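Local coordinates for DyP2 (Amycolatopsis sp. ATCC 39116, PDB 4G2C), which is a haem-containing dye-decolorizing peroxidase that probably oxidises dyes and lignin-related aromatic substrates at the expense of peroxide and also binds manganese, at residues 140-145 against 154-159; 229-234 against 245-250; 268-273 against 410-415; 314-319 against 324-329; 361-364 against 370-373. One frame throughout, in Å; residues are numbered along the deposited sequence.

Contact 1: residues 140-145 against 154-159; sequences GAKAAV and TEWEGH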
# COMPACT_ATOMS: atom_id res chain seq x y z
N GLY A 140 -16.31 -4.28 -8.98
CA GLY A 140 -15.61 -5.26 -8.17
C GLY A 140 -14.27 -5.65 -8.78
O GLY A 140 -14.08 -5.54 -9.99
N ALA A 141 -13.35 -6.11 -7.94
CA ALA A 141 -12.02 -6.49 -8.41
C ALA A 141 -12.04 -7.66 -9.41
O ALA A 141 -11.17 -7.74 -10.27
CB ALA A 141 -11.10 -6.79 -7.22
N LYS A 142 -13.00 -8.57 -9.29
CA LYS A 142 -13.05 -9.67 -10.26
C LYS A 142 -13.22 -9.13 -11.68
O LYS A 142 -12.74 -9.74 -12.63
CB LYS A 142 -14.17 -10.65 -9.95
CG LYS A 142 -14.02 -11.39 -8.64
CD LYS A 142 -15.28 -12.20 -8.35
CE LYS A 142 -15.09 -13.02 -7.09
NZ LYS A 142 -15.49 -12.25 -5.88
N ALA A 143 -13.90 -8.00 -11.81
CA ALA A 143 -14.14 -7.39 -13.13
C ALA A 143 -12.95 -6.60 -13.64
O ALA A 143 -12.92 -6.22 -14.80
CB ALA A 143 -15.37 -6.48 -13.08
N ALA A 144 -11.99 -6.34 -12.76
CA ALA A 144 -10.82 -5.54 -13.10
C ALA A 144 -9.71 -6.41 -13.71
O ALA A 144 -8.70 -5.91 -14.17
CB ALA A 144 -10.32 -4.84 -11.86
N VAL A 145 -9.92 -7.72 -13.70
CA VAL A 145 -8.88 -8.67 -14.07
C VAL A 145 -8.24 -8.39 -15.44
O VAL A 145 -7.01 -8.42 -15.60
CB VAL A 145 -9.40 -10.12 -14.02
CG1 VAL A 145 -8.55 -11.02 -14.89
CG2 VAL A 145 -9.42 -10.61 -12.58
N THR A 154 -10.33 -17.77 -11.78
CA THR A 154 -10.26 -19.22 -11.54
C THR A 154 -8.91 -19.66 -11.00
O THR A 154 -8.78 -20.77 -10.47
CB THR A 154 -10.59 -20.08 -12.80
OG1 THR A 154 -9.66 -19.79 -13.86
CG2 THR A 154 -12.04 -19.86 -13.28
N GLU A 155 -7.90 -18.79 -11.13
CA GLU A 155 -6.57 -19.08 -10.61
C GLU A 155 -6.36 -18.48 -9.21
O GLU A 155 -5.32 -18.71 -8.58
CB GLU A 155 -5.49 -18.59 -11.58
CG GLU A 155 -5.64 -19.13 -13.01
CD GLU A 155 -5.60 -20.66 -13.08
OE1 GLU A 155 -4.80 -21.27 -12.33
OE2 GLU A 155 -6.37 -21.25 -13.89
N TRP A 156 -7.32 -17.71 -8.73
CA TRP A 156 -7.24 -17.12 -7.40
C TRP A 156 -7.44 -18.18 -6.32
O TRP A 156 -8.04 -19.21 -6.58
CB TRP A 156 -8.31 -16.05 -7.21
CG TRP A 156 -8.14 -14.81 -8.03
CD1 TRP A 156 -7.21 -14.58 -9.01
CD2 TRP A 156 -8.92 -13.61 -7.94
NE1 TRP A 156 -7.37 -13.32 -9.53
CE2 TRP A 156 -8.42 -12.71 -8.89
CE3 TRP A 156 -10.01 -13.22 -7.14
CZ2 TRP A 156 -8.95 -11.43 -9.07
CZ3 TRP A 156 -10.55 -11.96 -7.33
CH2 TRP A 156 -10.02 -11.08 -8.28
N GLU A 157 -6.96 -17.91 -5.11
CA GLU A 157 -7.29 -18.79 -3.99
C GLU A 157 -8.81 -18.84 -3.77
O GLU A 157 -9.53 -17.88 -4.09
CB GLU A 157 -6.54 -18.39 -2.71
CG GLU A 157 -5.00 -18.48 -2.86
CD GLU A 157 -4.22 -18.10 -1.60
OE1 GLU A 157 -4.83 -17.62 -0.62
OE2 GLU A 157 -2.99 -18.30 -1.59
N GLY A 158 -9.28 -19.96 -3.23
CA GLY A 158 -10.69 -20.26 -3.14
C GLY A 158 -11.56 -19.18 -2.52
O GLY A 158 -12.59 -18.81 -3.09
N HIS A 159 -11.15 -18.65 -1.37
CA HIS A 159 -11.97 -17.65 -0.69
C HIS A 159 -12.16 -16.33 -1.46
O HIS A 159 -13.17 -15.66 -1.28
CB HIS A 159 -11.51 -17.41 0.76
CG HIS A 159 -10.05 -17.11 0.91
ND1 HIS A 159 -9.06 -17.98 0.47
CD2 HIS A 159 -9.40 -16.06 1.46
CE1 HIS A 159 -7.87 -17.46 0.74
NE2 HIS A 159 -8.05 -16.30 1.35
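The indole of Trp156 reaches from the loop 154-159 to the turn 140-145, and its six-membered ring does all the touching. From CB the side chain turns so that CG lies anti to the carbonyl carbon (chi1 -68°), which carries the indole toward the turn. The pyrrole part takes no part in the contact; its NE1 makes a weak hydrogen bond to the backbone O of Pro151. Farther out, Trp156 CZ2 meets Val145 CG2 at 3.6 Å, an apolar contact made by the valine methyl that stands beside its backbone N. Farther round the benzo ring, Trp156 CZ3 has Lys142 CG 3.8 Å away, on the same side of the indole plane as the valine methyl, and Trp156 CH2, the tip, is 3.9 Å from Lys142 CA. The carbonyl O of Ala141 comes to the ring edge, 4.1 Å from CH2. Lysine suits this place because its methylene root packs on the ring while NZ travels on to the backbone O of Gln162. Were Trp156 cut back to alanine, the Val145 methyl and Lys142 CG would probably face a gap between the two loops. In the DyP dimeric alpha+beta barrel domain, Trp156 thus joins the two connections that flank helix 145-148, with Met476 of strand 474-484 also against its side chain.

Contact 2: residues 229-234 against 245-250; sequences EDVDAE and DPSAPL. With ACT (acetate ion), chain B.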
# COMPACT_ATOMS: atom_id res chain seq x y z
N GLU A 229 0.64 18.20 10.76
CA GLU A 229 1.50 17.77 11.87
C GLU A 229 2.45 16.66 11.40
O GLU A 229 3.54 16.49 11.94
CB GLU A 229 0.65 17.24 13.05
CG GLU A 229 -0.19 18.29 13.80
CD GLU A 229 -1.46 18.72 13.08
OE1 GLU A 229 -1.76 18.18 11.99
OE2 GLU A 229 -2.17 19.61 13.60
N ASP A 230 2.01 15.88 10.42
CA ASP A 230 2.86 14.84 9.85
C ASP A 230 3.91 15.48 8.94
O ASP A 230 5.06 15.05 8.91
CB ASP A 230 2.03 13.80 9.08
CG ASP A 230 1.48 12.69 9.99
OD1 ASP A 230 1.97 12.53 11.13
OD2 ASP A 230 0.59 11.94 9.53
N VAL A 231 3.52 16.52 8.21
CA VAL A 231 4.48 17.19 7.34
C VAL A 231 5.55 17.90 8.17
O VAL A 231 6.73 17.86 7.84
CB VAL A 231 3.80 18.13 6.34
CG1 VAL A 231 4.84 18.77 5.43
CG2 VAL A 231 2.77 17.37 5.51
N ASP A 232 5.15 18.49 9.29
CA ASP A 232 6.13 19.10 10.18
C ASP A 232 7.09 18.06 10.72
O ASP A 232 8.30 18.28 10.79
CB ASP A 232 5.45 19.83 11.36
CG ASP A 232 4.63 21.01 10.91
OD1 ASP A 232 4.80 21.44 9.74
OD2 ASP A 232 3.82 21.52 11.72
N ALA A 233 6.55 16.91 11.12
CA ALA A 233 7.35 15.83 11.68
C ALA A 233 8.38 15.35 10.66
O ALA A 233 9.54 15.12 11.00
CB ALA A 233 6.45 14.67 12.15
N GLU A 234 7.92 15.18 9.43
CA GLU A 234 8.76 14.74 8.33
C GLU A 234 9.91 15.72 8.12
O GLU A 234 11.05 15.31 7.95
CB GLU A 234 7.93 14.59 7.06
CG GLU A 234 8.64 13.92 5.88
CD GLU A 234 8.77 12.40 6.03
OE1 GLU A 234 8.33 11.85 7.06
OE2 GLU A 234 9.33 11.75 5.12
N ASP A 245 7.94 17.23 -1.63
CA ASP A 245 6.84 17.61 -0.75
C ASP A 245 5.87 16.41 -0.66
O ASP A 245 5.27 16.02 -1.66
CB ASP A 245 6.15 18.87 -1.29
CG ASP A 245 4.87 19.25 -0.52
OD1 ASP A 245 4.77 18.96 0.69
OD2 ASP A 245 3.97 19.86 -1.15
N PRO A 246 5.76 15.79 0.53
CA PRO A 246 4.90 14.60 0.66
C PRO A 246 3.43 14.94 0.98
O PRO A 246 2.60 14.03 1.07
CB PRO A 246 5.54 13.85 1.83
CG PRO A 246 6.12 14.96 2.69
CD PRO A 246 6.52 16.08 1.76
N SER A 247 3.13 16.23 1.17
CA SER A 247 1.77 16.71 1.40
C SER A 247 0.79 16.11 0.41
O SER A 247 1.10 15.94 -0.77
CB SER A 247 1.68 18.23 1.25
OG SER A 247 2.54 18.90 2.16
N ALA A 248 -0.42 15.83 0.88
CA ALA A 248 -1.49 15.43 -0.01
C ALA A 248 -2.77 16.03 0.54
O ALA A 248 -3.00 15.99 1.74
CB ALA A 248 -1.59 13.91 -0.09
N PRO A 249 -3.58 16.63 -0.34
CA PRO A 249 -4.85 17.21 0.07
C PRO A 249 -5.78 16.11 0.59
O PRO A 249 -5.66 14.97 0.15
CB PRO A 249 -5.40 17.80 -1.23
CG PRO A 249 -4.73 16.97 -2.33
CD PRO A 249 -3.36 16.71 -1.80
N LEU A 250 -6.71 16.44 1.48
CA LEU A 250 -7.70 15.47 1.94
C LEU A 250 -8.47 14.80 0.80
O LEU A 250 -8.81 13.62 0.89
CB LEU A 250 -8.68 16.12 2.91
CG LEU A 250 -8.08 16.65 4.21
CD1 LEU A 250 -9.19 17.17 5.13
CD2 LEU A 250 -7.27 15.56 4.90
C ACT B . 1.21 21.46 3.90
O ACT B . 1.91 20.53 4.36
OXT ACT B . 1.31 21.75 2.68
CH3 ACT B . 0.28 22.20 4.80
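Helix 228-237 lies against the loop that leads on to strand 255-256, a helix-on-loop contact made by Val231 and Glu234 with Ser247 and Pro246. Val231 CG2 approaches Ser247 OG at 3.7 Å; this branch stands anti to the carbonyl carbon, while CG1 is anti to the backbone N (chi1 -178°), and a branched valine suits the place because both methyls can cover the serine hydroxyl and a bound acetate. One turn on, Glu234 CG, placed anti to the backbone N (chi1 -171°), meets Pro246 CG at 4.2 Å; the bend at chi2 beyond it takes the carboxylate to a salt bridge with Arg221. Ser247 is kept in place by Asp245, whose OD1 accepts from Ser247 N at 3.2 Å, met from above the carboxylate plane, to close an Asx turn. Ser247 OG lies 2.7 Å from Asp245 OD1 and 2.8 Å from acetate O, two acceptors within reach of a single proton. With only a glycine in place of Val231, the hydroxyl of Ser247 is likely to lose its carbon cover. The helix thus offers carbon to a loop whose polar atoms are engaged by Asp245 and an anion, probably from the crystallisation liquor, so the joint rests on van der Waals contact.

Contact 3: residues 268-273 against 410-415; sequences GSYFVF and SNLGNQ. With ACT (acetate ion), chain E.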
# COMPACT_ATOMS: atom_id res chain seq x y z
N GLY A 268 -15.67 8.70 4.17
CA GLY A 268 -15.04 7.39 4.08
C GLY A 268 -13.93 7.35 3.04
O GLY A 268 -13.49 8.39 2.54
N SER A 269 -13.47 6.15 2.72
CA SER A 269 -12.47 5.96 1.70
C SER A 269 -12.58 4.58 1.06
O SER A 269 -12.94 3.61 1.73
CB SER A 269 -11.07 6.17 2.32
OG SER A 269 -10.08 6.22 1.32
N TYR A 270 -12.28 4.50 -0.24
CA TYR A 270 -12.15 3.23 -0.96
C TYR A 270 -10.87 2.47 -0.58
O TYR A 270 -9.80 3.07 -0.33
CB TYR A 270 -12.19 3.44 -2.47
CG TYR A 270 -13.49 4.02 -2.96
CD1 TYR A 270 -14.61 3.21 -3.12
CD2 TYR A 270 -13.60 5.37 -3.23
CE1 TYR A 270 -15.81 3.75 -3.56
CE2 TYR A 270 -14.78 5.91 -3.68
CZ TYR A 270 -15.89 5.10 -3.83
OH TYR A 270 -17.07 5.65 -4.27
N PHE A 271 -10.99 1.14 -0.55
CA PHE A 271 -9.96 0.28 0.04
C PHE A 271 -9.65 -0.85 -0.92
O PHE A 271 -10.55 -1.58 -1.33
CB PHE A 271 -10.48 -0.27 1.37
CG PHE A 271 -9.49 -1.13 2.12
CD1 PHE A 271 -8.35 -0.58 2.69
CD2 PHE A 271 -9.73 -2.50 2.30
CE1 PHE A 271 -7.47 -1.37 3.39
CE2 PHE A 271 -8.86 -3.29 3.00
CZ PHE A 271 -7.72 -2.73 3.55
N VAL A 272 -8.38 -0.96 -1.31
CA VAL A 272 -7.92 -2.07 -2.15
C VAL A 272 -7.30 -3.12 -1.26
O VAL A 272 -6.42 -2.80 -0.48
CB VAL A 272 -6.80 -1.64 -3.14
CG1 VAL A 272 -6.58 -2.73 -4.19
CG2 VAL A 272 -7.12 -0.31 -3.78
N PHE A 273 -7.77 -4.36 -1.37
CA PHE A 273 -7.07 -5.50 -0.76
C PHE A 273 -6.65 -6.47 -1.86
O PHE A 273 -7.48 -6.93 -2.64
CB PHE A 273 -7.95 -6.23 0.27
CG PHE A 273 -7.23 -7.31 1.02
CD1 PHE A 273 -6.94 -8.52 0.40
CD2 PHE A 273 -6.80 -7.12 2.32
CE1 PHE A 273 -6.25 -9.52 1.07
CE2 PHE A 273 -6.11 -8.12 3.00
CZ PHE A 273 -5.83 -9.32 2.37
N SER A 410 -9.35 7.80 -2.91
CA SER A 410 -10.61 8.52 -3.08
C SER A 410 -11.18 8.24 -4.47
O SER A 410 -12.33 8.51 -4.75
CB SER A 410 -10.43 10.02 -2.86
OG SER A 410 -9.50 10.57 -3.78
N ASN A 411 -10.35 7.67 -5.34
CA ASN A 411 -10.75 7.36 -6.71
C ASN A 411 -9.91 6.17 -7.17
O ASN A 411 -8.74 6.32 -7.54
CB ASN A 411 -10.51 8.57 -7.63
CG ASN A 411 -10.89 8.30 -9.09
OD1 ASN A 411 -10.74 7.19 -9.60
ND2 ASN A 411 -11.35 9.33 -9.78
N LEU A 412 -10.50 4.98 -7.12
CA LEU A 412 -9.78 3.74 -7.41
C LEU A 412 -9.23 3.70 -8.83
O LEU A 412 -8.13 3.22 -9.06
CB LEU A 412 -10.68 2.52 -7.16
CG LEU A 412 -10.86 2.10 -5.70
CD1 LEU A 412 -12.04 1.11 -5.56
CD2 LEU A 412 -9.57 1.50 -5.14
N GLY A 413 -10.00 4.20 -9.78
CA GLY A 413 -9.55 4.15 -11.16
C GLY A 413 -8.34 5.05 -11.35
O GLY A 413 -7.45 4.76 -12.16
N ASN A 414 -8.31 6.17 -10.63
CA ASN A 414 -7.28 7.17 -10.89
C ASN A 414 -6.06 7.01 -10.00
O ASN A 414 -5.11 7.77 -10.12
CB ASN A 414 -7.85 8.59 -10.74
CG ASN A 414 -6.92 9.66 -11.32
OD1 ASN A 414 -6.47 9.55 -12.46
ND2 ASN A 414 -6.64 10.68 -10.53
N GLN A 415 -6.11 6.04 -9.09
CA GLN A 415 -5.07 5.89 -8.09
C GLN A 415 -4.48 4.48 -8.12
O GLN A 415 -3.50 4.26 -8.84
CB GLN A 415 -5.57 6.31 -6.70
CG GLN A 415 -5.54 7.81 -6.47
CD GLN A 415 -6.13 8.22 -5.14
OE1 GLN A 415 -7.30 7.95 -4.86
NE2 GLN A 415 -5.31 8.84 -4.29
C ACT E . -7.39 11.80 -6.77
O ACT E . -6.90 12.96 -6.76
OXT ACT E . -7.20 11.06 -7.77
CH3 ACT E . -8.18 11.30 -5.61
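Leu412 reaches strand 267-278 with both of its methyls. Its CD2 presses on Val272 CG2 at 3.3 Å, closer than usual for two carbons, while Leu412 CG lies 3.7 Å from Tyr270 CB. Leu412 CD1 comes obliquely to the Tyr270 ring. Tyr270 and Val272 are two apart on an extended strand, and both point to this side, so one branched leucine can meet both. At the edge of the tyrosine ring, near its plane, Ser410 O stands 3.7 Å from Tyr270 CD2.

In the next shell, Gln415 turns its extended side chain back over the loop, with CG anti to the carbonyl carbon (chi1 -81°), and its OE1 accepts from Asn411 N at 3.1 Å and weakly from Ser410 N; NE2 is held by the backbone O of Gln252 and Leu372. Asn411 OD1 in turn takes Asn414 N at 2.8 Å, from above its carbonyl plane, an Asx motif that closes the turn carrying Leu412.

Farther out, Tyr270 OH bonds to Asp134 N, and the tyrosine ring meets Phe483 edge-to-face. Strand 267-278 pairs with both 402-409 and 474-484, and the loop 410-415 passes from 402-409 into helix 416-424, with Leu412 also against Tyr481 of strand 474-484.

Contact 4: residues 314-319 against 324-329; sequences DGTPLT and PGSHHP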
# COMPACT_ATOMS: atom_id res chain seq x y z
N ASP A 314 18.30 -1.22 2.34
CA ASP A 314 18.34 -0.48 3.60
C ASP A 314 17.54 0.82 3.85
O ASP A 314 17.75 1.42 4.88
CB ASP A 314 19.79 -0.28 4.09
CG ASP A 314 20.51 0.80 3.34
OD1 ASP A 314 20.07 1.10 2.22
OD2 ASP A 314 21.51 1.35 3.86
N GLY A 315 16.70 1.34 2.96
CA GLY A 315 16.83 1.36 1.54
C GLY A 315 17.27 2.80 1.17
O GLY A 315 16.49 3.77 1.13
N THR A 316 18.57 2.92 0.94
CA THR A 316 19.17 4.07 0.29
C THR A 316 18.62 4.23 -1.14
O THR A 316 18.61 3.27 -1.92
CB THR A 316 20.69 3.84 0.25
OG1 THR A 316 21.14 3.54 1.58
CG2 THR A 316 21.42 5.07 -0.27
N PRO A 317 18.13 5.44 -1.47
CA PRO A 317 17.63 5.69 -2.82
C PRO A 317 18.76 5.57 -3.83
O PRO A 317 19.80 6.21 -3.67
CB PRO A 317 17.13 7.15 -2.76
CG PRO A 317 16.99 7.46 -1.30
CD PRO A 317 18.03 6.64 -0.61
N LEU A 318 18.55 4.73 -4.83
CA LEU A 318 19.52 4.51 -5.87
C LEU A 318 19.79 5.78 -6.66
O LEU A 318 20.85 5.92 -7.26
CB LEU A 318 18.99 3.42 -6.83
CG LEU A 318 19.98 2.99 -7.91
CD1 LEU A 318 21.28 2.59 -7.24
CD2 LEU A 318 19.40 1.86 -8.75
N THR A 319 18.83 6.71 -6.68
CA THR A 319 19.05 7.96 -7.39
C THR A 319 20.02 8.85 -6.63
O THR A 319 20.59 9.78 -7.21
CB THR A 319 17.75 8.74 -7.66
OG1 THR A 319 18.00 9.74 -8.67
CG2 THR A 319 17.27 9.43 -6.40
N PRO A 324 24.62 1.14 -0.40
CA PRO A 324 23.83 1.32 0.82
C PRO A 324 24.58 2.03 1.96
O PRO A 324 25.79 2.23 1.89
CB PRO A 324 23.46 -0.11 1.23
CG PRO A 324 24.53 -0.99 0.57
CD PRO A 324 24.87 -0.28 -0.71
N GLY A 325 23.83 2.43 2.99
CA GLY A 325 24.41 3.09 4.14
C GLY A 325 23.65 4.31 4.65
O GLY A 325 23.89 4.74 5.78
N SER A 326 22.76 4.87 3.83
CA SER A 326 22.02 6.06 4.25
C SER A 326 20.70 5.73 4.94
O SER A 326 19.64 5.99 4.40
CB SER A 326 21.72 6.97 3.05
OG SER A 326 22.90 7.46 2.46
N HIS A 327 20.77 5.19 6.15
CA HIS A 327 19.55 4.85 6.87
C HIS A 327 19.55 5.46 8.27
O HIS A 327 19.09 4.85 9.24
CB HIS A 327 19.40 3.34 6.94
CG HIS A 327 20.65 2.64 7.39
ND1 HIS A 327 21.49 1.98 6.52
CD2 HIS A 327 21.21 2.52 8.62
CE1 HIS A 327 22.50 1.47 7.20
NE2 HIS A 327 22.36 1.79 8.47
N HIS A 328 20.05 6.69 8.36
CA HIS A 328 20.02 7.40 9.63
C HIS A 328 19.44 8.81 9.48
O HIS A 328 20.14 9.80 9.71
CB HIS A 328 21.42 7.49 10.24
CG HIS A 328 22.19 6.20 10.22
ND1 HIS A 328 22.12 5.28 11.24
CD2 HIS A 328 23.06 5.70 9.31
CE1 HIS A 328 22.91 4.25 10.96
NE2 HIS A 328 23.49 4.48 9.79
N PRO A 329 18.14 8.91 9.13
CA PRO A 329 17.33 7.72 8.87
C PRO A 329 17.17 7.50 7.38
O PRO A 329 17.73 8.25 6.57
CB PRO A 329 15.98 8.09 9.50
CG PRO A 329 15.87 9.58 9.26
CD PRO A 329 17.31 10.13 9.22
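The imidazole of His327 meets Asp314 at its edge: OD2 lies in the ring plane, 2.7 Å from ND1, and the N-H points at it with an angle of 161°. One face of the ring carries Gly325 O, offset toward the rim. The carboxylate is turned 78° from the ring, and the histidine meets OD2 on the anti side, out of the carboxylate plane. Gly325 N reaches the same oxygen on the syn side at 2.7 Å, from the opposite face of that plane.

Thr316 OG1 donates to Asp314 OD1 from the syn side at 2.7 Å, and Thr316 N comes from above the plane at 2.7 Å, which makes an Asx turn across the cis peptide bond before Gly315. With CG between its backbone N and carbonyl carbon (chi1 77°), the aspartate directs OD1 at its own segment and OD2 across the gap. Four donors hold the carboxylate from several directions, which should fix its rotation and favour its anionic form.

While its hydroxyl donates to Asp314, Thr316 OG1 accepts from Ser326 N at 3.1 Å and weakly from Gly325 N. Threonine suits this double role, since its CG2 also packs on Ser326 CB at 3.8 Å. Gly325 has a positive phi that calls for glycine. The Asx turn and the His-carboxylate hydrogen bond thus close a surface loop between helices 303-309 and 350-354, beside the manganese site, whose ligand Glu313 directly precedes Asp314.

Contact 5: residues 361-364 against 370-373; sequences GAEA and KHLM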
# COMPACT_ATOMS: atom_id res chain seq x y z
N GLY A 361 6.71 12.77 -17.47
CA GLY A 361 6.71 13.30 -18.82
C GLY A 361 5.36 13.24 -19.53
O GLY A 361 5.21 13.80 -20.62
N ALA A 362 4.38 12.57 -18.94
CA ALA A 362 3.08 12.48 -19.61
C ALA A 362 2.10 13.60 -19.20
O ALA A 362 1.16 13.91 -19.92
CB ALA A 362 2.46 11.09 -19.45
N GLU A 363 2.32 14.20 -18.04
CA GLU A 363 1.45 15.27 -17.56
C GLU A 363 2.23 16.16 -16.58
O GLU A 363 3.31 15.80 -16.13
CB GLU A 363 0.17 14.66 -16.91
CG GLU A 363 0.45 13.74 -15.72
CD GLU A 363 -0.76 12.92 -15.27
OE1 GLU A 363 -0.56 11.90 -14.58
OE2 GLU A 363 -1.91 13.29 -15.59
N ALA A 364 1.68 17.33 -16.25
CA ALA A 364 2.40 18.25 -15.37
C ALA A 364 2.57 17.61 -14.01
O ALA A 364 1.70 16.86 -13.56
CB ALA A 364 1.65 19.57 -15.25
N LYS A 370 -1.37 13.33 -8.37
CA LYS A 370 -2.72 13.07 -7.89
C LYS A 370 -3.02 11.57 -7.90
O LYS A 370 -3.95 11.14 -7.24
CB LYS A 370 -3.77 13.83 -8.69
CG LYS A 370 -3.71 15.34 -8.47
CD LYS A 370 -4.76 16.07 -9.30
CE LYS A 370 -4.67 17.58 -9.11
NZ LYS A 370 -5.77 18.28 -9.82
N HIS A 371 -2.20 10.80 -8.61
CA HIS A 371 -2.38 9.35 -8.69
C HIS A 371 -1.79 8.59 -7.49
O HIS A 371 -2.06 7.40 -7.30
CB HIS A 371 -1.77 8.83 -9.99
CG HIS A 371 -2.26 9.53 -11.21
ND1 HIS A 371 -3.51 9.32 -11.74
CD2 HIS A 371 -1.65 10.44 -12.02
CE1 HIS A 371 -3.66 10.07 -12.82
NE2 HIS A 371 -2.55 10.76 -13.01
N LEU A 372 -0.98 9.30 -6.70
CA LEU A 372 -0.32 8.73 -5.52
C LEU A 372 -1.35 8.41 -4.44
O LEU A 372 -2.41 9.03 -4.38
CB LEU A 372 0.74 9.69 -4.97
CG LEU A 372 1.86 10.06 -5.95
CD1 LEU A 372 2.93 10.94 -5.27
CD2 LEU A 372 2.48 8.81 -6.51
N MET A 373 -1.01 7.46 -3.58
CA MET A 373 -1.99 6.94 -2.65
C MET A 373 -1.39 6.51 -1.32
O MET A 373 -0.20 6.24 -1.22
CB MET A 373 -2.73 5.77 -3.30
CG MET A 373 -2.00 4.46 -3.15
SD MET A 373 -2.39 3.28 -4.43
CE MET A 373 -1.68 4.09 -5.87
O HOH W 1 -4.30 12.28 -15.14
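Glu363 and His371 approach from opposite directions and meet at the ends of their side chains. Glutamate begins with CG between its backbone N and carbonyl carbon (chi1 60°) and runs extended from there, the reach needed to cross from a separate loop. The histidine has CG anti to its carbonyl carbon (chi1 -53°), which directs NE2 at the glutamate. The carboxylate and the imidazole lie nearly in one plane, 26° apart, and Glu363 OE1 comes to the ring edge.

That oxygen sits 2.8 Å from His371 NE2, but the N-H is poorly aimed and the hydrogen bond is weak. A water, also at the ring edge in its plane, donates to Glu363 OE2 at 2.6 Å and accepts weakly from the same NE2 of His371 at 3.1 Å. The single N-H at NE2 is thus split weakly between OE1 and the water, and glutamate suits the place by offering one oxygen to each.

At the opposite nitrogen, ND1 is held by the backbone O of Asn414; Phe418 of helix 416-424 stacks on the imidazole, and the His371 side chain lies about 9 Å from the haem. Short helix 365-368 lies in the chain between the two partners, and strand 374-380 follows.

Contact 3 is the buried one, set on the strand 267-278 and nearest of the five to the chain's centre, about 11 Å off, and its pairing is almost wholly carbon; contact 4 lies at the surface and rests on hydrogen bonds to a carboxylate. Contacts 1, 2 and 5 are partly buried: contact 1 joins two connections around a short helix and contact 2 a helix to a loop, both mainly through carbon, while contact 5 is a polar pair with a bridging water. Contacts 3 and 5 touch, and the loop 410-415 serves both, as in the bond from Gln415 to Leu372. Contacts 1 and 4 lie on opposite sides of the chain's centre, about 37 Å apart between centres.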